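PDB 3BJQ: phage-related protein from Bordetella bronchiseptica RB50, which is probably a phage major capsid protein of the HK97-like coat family, expected to build the protein shell that encloses the viral genome. Local coordinates for residues H272-E276 against Y289-D294; K32-P36 against C127-A131. All blocks are in the same frame, centred on the assembly; numbering follows the deposited sequence.

Interaction 1: residues H272-E276 against Y289-D294; sequences HPLVE and YGVSDD
Leu274 and Ser292 form the hydrogen-bonded pair of an antiparallel beta hairpin, made by strands 274-281 and 286-299 of the mixed sheet. Their backbones hold each other twice, Leu274 N giving to Ser292 O at 2.9 Å and Ser292 N to Leu274 O at 3.0 Å. One step on, Val275 and Val291 make the non-hydrogen-bonded pair, and Glu276 N then reaches Gly290 O at 2.8 Å. CA-H...O contacts fill in between: the CA of Pro273 lies 3.2 Å from Ser292 O, so that carbonyl takes a second, weaker approach beside its bond to Leu274.

The apolar contacts lie on the face that carries Val275 and Val291. CG1 of Val275, anti to its own N, meets CB of Tyr289 at 3.9 Å, and Val112 and Val115 of helix 105-131 cover this face, with Leu17 of helix 15-22 against Val275. Away from these apolar contacts, the extended chain of Glu276 runs along the Gly290 backbone, with CB and CG both 3.6 Å from Gly290 O.

Beyond the strand pair a cis peptide joins His272 to Pro273. The Pro273 ring runs alongside the Asp293 carboxylate, both directed to one side, with CB 3.7 Å from OD2. The carboxylate of Asp294 is turned 48° from the His272 ring; its two oxygens are hydrogen-bonded, OD2 to Tyr43 OH and OD1 to Ser85 N. The imidazole itself accepts a hydrogen bond from the backbone: Asp294 N points at ND1 from 3.0 Å, only 8° out of the ring plane, and the N-H...N angle is 172°.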
loop_
_atom_site.group_PDB
_atom_site.type_symbol
_atom_site.label_atom_id
_atom_site.label_comp_id
_atom_site.label_asym_id
_atom_site.label_seq_id
_atom_site.Cartn_x
_atom_site.Cartn_y
_atom_site.Cartn_z
ATOM N N HIS E 272 -17.932 13.584 20.947
ATOM C CA HIS E 272 -17.160 14.558 21.710
ATOM C C HIS E 272 -15.973 13.857 22.384
ATOM O O HIS E 272 -16.084 12.714 22.786
ATOM C CB HIS E 272 -18.049 15.282 22.711
ATOM C CG HIS E 272 -19.032 16.205 22.069
ATOM N ND1 HIS E 272 -19.499 17.346 22.680
ATOM C CD2 HIS E 272 -19.583 16.192 20.835
ATOM C CE1 HIS E 272 -20.338 17.965 21.875
ATOM N NE2 HIS E 272 -20.405 17.285 20.747
ATOM N N PRO E 273 -14.832 14.541 22.527
ATOM C CA PRO E 273 -14.548 15.911 22.146
ATOM C C PRO E 273 -14.376 16.144 20.656
ATOM O O PRO E 273 -13.786 15.305 19.981
ATOM C CB PRO E 273 -13.216 16.189 22.850
ATOM C CG PRO E 273 -12.583 14.882 22.934
ATOM C CD PRO E 273 -13.684 13.926 23.205
ATOM N N LEU E 274 -14.879 17.289 20.193
ATOM C CA LEU E 274 -14.745 17.737 18.805
ATOM C C LEU E 274 -13.996 19.065 18.772
ATOM O O LEU E 274 -14.195 19.883 19.633
ATOM C CB LEU E 274 -16.118 17.993 18.163
ATOM C CG LEU E 274 -17.186 16.904 18.023
ATOM C CD1 LEU E 274 -18.547 17.561 17.721
ATOM C CD2 LEU E 274 -16.820 15.842 16.961
ATOM N N VAL E 275 -13.134 19.247 17.778
ATOM C CA VAL E 275 -12.464 20.519 17.523
ATOM C C VAL E 275 -12.907 20.975 16.134
ATOM O O VAL E 275 -12.882 20.185 15.174
ATOM C CB VAL E 275 -10.951 20.381 17.524
ATOM C CG1 VAL E 275 -10.311 21.726 17.314
ATOM C CG2 VAL E 275 -10.480 19.752 18.855
ATOM N N GLU E 276 -13.315 22.238 16.052
ATOM C CA GLU E 276 -13.757 22.864 14.811
ATOM C C GLU E 276 -12.603 23.506 14.037
ATOM O O GLU E 276 -11.568 23.894 14.620
ATOM C CB GLU E 276 -14.786 23.956 15.117
ATOM C CG GLU E 276 -16.034 23.437 15.820
ATOM C CD GLU E 276 -16.939 24.555 16.370
ATOM O OE1 GLU E 276 -17.043 25.630 15.713
ATOM O OE2 GLU E 276 -17.535 24.342 17.466
ATOM N N TYR E 289 -10.076 28.038 17.598
ATOM C CA TYR E 289 -10.679 26.706 17.391
ATOM C C TYR E 289 -11.751 26.464 18.433
ATOM O O TYR E 289 -11.459 26.414 19.631
ATOM C CB TYR E 289 -9.668 25.587 17.526
ATOM C CG TYR E 289 -8.456 25.686 16.663
ATOM C CD1 TYR E 289 -7.432 26.565 16.987
ATOM C CD2 TYR E 289 -8.275 24.830 15.577
ATOM C CE1 TYR E 289 -6.296 26.646 16.231
ATOM C CE2 TYR E 289 -7.121 24.886 14.826
ATOM C CZ TYR E 289 -6.130 25.804 15.164
ATOM O OH TYR E 289 -4.978 25.898 14.424
ATOM N N GLY E 290 -12.979 26.273 17.976
ATOM C CA GLY E 290 -14.067 25.936 18.853
ATOM C C GLY E 290 -13.847 24.508 19.304
ATOM O O GLY E 290 -13.570 23.637 18.485
ATOM N N VAL E 291 -13.947 24.284 20.604
ATOM C CA VAL E 291 -13.753 22.953 21.201
ATOM C C VAL E 291 -15.008 22.607 22.033
ATOM O O VAL E 291 -15.446 23.379 22.890
ATOM C CB VAL E 291 -12.527 22.915 22.102
ATOM C CG1 VAL E 291 -12.325 21.487 22.653
ATOM C CG2 VAL E 291 -11.310 23.394 21.331
ATOM N N SER E 292 -15.581 21.449 21.751
ATOM C CA SER E 292 -16.793 20.999 22.392
ATOM C C SER E 292 -16.562 19.652 23.048
ATOM O O SER E 292 -16.075 18.751 22.411
ATOM C CB SER E 292 -17.892 20.891 21.332
ATOM O OG SER E 292 -18.402 22.182 20.999
ATOM N N ASP E 293 -16.916 19.531 24.328
ATOM C CA ASP E 293 -16.871 18.244 25.032
ATOM C C ASP E 293 -17.987 18.226 26.074
ATOM O O ASP E 293 -17.738 18.274 27.282
ATOM C CB ASP E 293 -15.507 18.009 25.679
ATOM C CG ASP E 293 -15.298 16.559 26.024
ATOM O OD1 ASP E 293 -16.313 15.826 25.920
ATOM O OD2 ASP E 293 -14.158 16.149 26.384
ATOM N N ASP E 294 -19.221 18.154 25.576
ATOM C CA ASP E 294 -20.422 18.326 26.371
ATOM C C ASP E 294 -20.735 17.020 27.086
ATOM O O ASP E 294 -20.927 15.983 26.456
ATOM C CB ASP E 294 -21.610 18.736 25.482
ATOM C CG ASP E 294 -21.473 20.156 24.912
ATOM O OD1 ASP E 294 -20.824 21.014 25.552
ATOM O OD2 ASP E 294 -22.061 20.417 23.840
#

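Interaction 2: residues K32-P36 against C127-A131; sequences KKLFP and CAQIA
The ring of Phe35 reaches from the loop after the short helix 31-34 to the last turn of the long helix 105-131, where Cys127, Ile130 and Ala131 receive it. With chi1 at -64°, CG stands anti to the carbonyl carbon, and a chi2 of 90° turns the ring perpendicular to the plane of CA, CB and CG.

Three helix side chains then meet different parts of the ring. Cys127 comes in obliquely along the CD1 side: its SG is 3.5 Å from Phe35 CD1 and 4.4 Å from the ring centroid, 45° off the normal, a sulfur-aromatic contact that is neither face-on nor edge-on. At the far end Ile130 crosses the ring at a slant, its CG2 branch 3.9 Å from CZ. The methyl of Ala131 lies at the ring edge, near its plane, 4.0 Å from CE1.

That same methyl is shared with Leu34, whose CD2 touches Ala131 CB at 3.8 Å. Neighbouring residues on the short segment thus converge on one small side chain, while Leu34 also packs on Trp241. Pro297 of strand 286-299 touches Phe35, Cys127 and Ile130 alike, and Phe263 meets the Phe35 ring edge to face.

Cys127 O lies 3.6 Å from Phe35 CE1, yet it is already the acceptor for Ala131 N at 2.9 Å within the helix. Apart from that carbonyl, the segments meet through carbon and sulfur surfaces in the buried middle of the chain, held by dispersion and shape, with the oblique sulfur-ring approach adding a modest, weakly directional attraction.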
loop_
_atom_site.group_PDB
_atom_site.type_symbol
_atom_site.label_atom_id
_atom_site.label_comp_id
_atom_site.label_asym_id
_atom_site.label_seq_id
_atom_site.Cartn_x
_atom_site.Cartn_y
_atom_site.Cartn_z
ATOM N N LYS E 32 -13.054 9.965 35.928
ATOM C CA LYS E 32 -13.454 8.962 34.924
ATOM C C LYS E 32 -13.264 7.529 35.409
ATOM O O LYS E 32 -13.753 6.590 34.788
ATOM C CB LYS E 32 -12.701 9.200 33.617
ATOM C CG LYS E 32 -12.950 10.569 33.037
ATOM C CD LYS E 32 -12.092 10.894 31.815
ATOM C CE LYS E 32 -12.694 12.079 31.051
ATOM N NZ LYS E 32 -11.968 12.452 29.784
ATOM N N LYS E 33 -12.581 7.357 36.539
ATOM C CA LYS E 33 -12.419 6.019 37.130
ATOM C C LYS E 33 -13.650 5.626 37.942
ATOM O O LYS E 33 -13.848 4.448 38.232
ATOM C CB LYS E 33 -11.185 5.974 38.021
ATOM C CG LYS E 33 -9.840 6.083 37.267
ATOM C CD LYS E 33 -9.504 4.800 36.567
ATOM C CE LYS E 33 -8.238 4.957 35.740
ATOM N NZ LYS E 33 -7.408 3.697 35.707
ATOM N N LEU E 34 -14.436 6.620 38.340
ATOM C CA LEU E 34 -15.708 6.417 39.030
ATOM C C LEU E 34 -16.872 6.559 38.047
ATOM O O LEU E 34 -17.882 5.879 38.190
ATOM C CB LEU E 34 -15.894 7.443 40.157
ATOM C CG LEU E 34 -15.066 7.277 41.436
ATOM C CD1 LEU E 34 -13.601 7.626 41.187
ATOM C CD2 LEU E 34 -15.657 8.135 42.536
ATOM N N PHE E 35 -16.700 7.436 37.055
ATOM C CA PHE E 35 -17.742 7.771 36.098
ATOM C C PHE E 35 -17.220 7.656 34.683
ATOM O O PHE E 35 -17.009 8.694 34.016
ATOM C CB PHE E 35 -18.182 9.221 36.324
ATOM C CG PHE E 35 -18.818 9.484 37.659
ATOM C CD1 PHE E 35 -18.056 9.864 38.746
ATOM C CD2 PHE E 35 -20.187 9.414 37.813
ATOM C CE1 PHE E 35 -18.647 10.137 39.962
ATOM C CE2 PHE E 35 -20.788 9.680 39.026
ATOM C CZ PHE E 35 -20.012 10.046 40.108
ATOM N N PRO E 36 -17.035 6.413 34.180
ATOM C CA PRO E 36 -16.511 6.255 32.831
ATOM C C PRO E 36 -17.348 6.920 31.749
ATOM O O PRO E 36 -18.576 6.977 31.832
ATOM C CB PRO E 36 -16.477 4.729 32.645
ATOM C CG PRO E 36 -16.373 4.223 33.976
ATOM C CD PRO E 36 -17.270 5.102 34.787
ATOM N N CYS E 127 -17.657 15.264 39.420
ATOM C CA CYS E 127 -17.630 13.887 39.850
ATOM C C CYS E 127 -17.560 13.788 41.383
ATOM O O CYS E 127 -18.309 13.026 42.005
ATOM C CB CYS E 127 -16.439 13.177 39.230
ATOM S SG CYS E 127 -16.631 12.848 37.464
ATOM N N ALA E 128 -16.639 14.549 41.972
ATOM C CA ALA E 128 -16.473 14.578 43.410
ATOM C C ALA E 128 -17.762 15.043 44.059
ATOM O O ALA E 128 -18.159 14.521 45.101
ATOM C CB ALA E 128 -15.297 15.495 43.812
ATOM N N GLN E 129 -18.417 16.020 43.428
ATOM C CA GLN E 129 -19.628 16.640 43.965
ATOM C C GLN E 129 -20.776 15.632 44.070
ATOM O O GLN E 129 -21.593 15.724 44.994
ATOM C CB GLN E 129 -19.983 17.851 43.085
ATOM C CG GLN E 129 -20.975 18.847 43.650
ATOM C CD GLN E 129 -20.446 19.615 44.854
ATOM O OE1 GLN E 129 -19.253 19.563 45.173
ATOM N NE2 GLN E 129 -21.336 20.341 45.527
ATOM N N ILE E 130 -20.794 14.645 43.165
ATOM C CA ILE E 130 -21.802 13.601 43.152
ATOM C C ILE E 130 -21.418 12.432 44.039
ATOM O O ILE E 130 -22.185 12.058 44.919
ATOM C CB ILE E 130 -22.050 13.063 41.725
ATOM C CG1 ILE E 130 -22.691 14.134 40.844
ATOM C CG2 ILE E 130 -22.969 11.869 41.770
ATOM C CD1 ILE E 130 -22.706 13.736 39.417
ATOM N N ALA E 131 -20.252 11.842 43.799
ATOM C CA ALA E 131 -19.844 10.637 44.541
ATOM C C ALA E 131 -19.725 10.841 46.040
ATOM O O ALA E 131 -20.039 9.930 46.801
ATOM C CB ALA E 131 -18.566 10.089 43.996
#

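Both halves of interaction 2 come earlier in the chain than either half of interaction 1. Their centres lie 21 Å apart, although their nearest atoms come within about 5 Å without touching. Helix 105-131 joins them: its last turn supplies half of interaction 2, and earlier turns pack under the hairpin of interaction 1. Strand 286-299 is the second shared element, pairing in the hairpin and then running on to cover interaction 2 with Pro297 and Leu299. Interaction 2 sits near the centre of the chain and interaction 1 well out from it, consistent with the long spine helix and elongated sheet of HK97-like coat proteins.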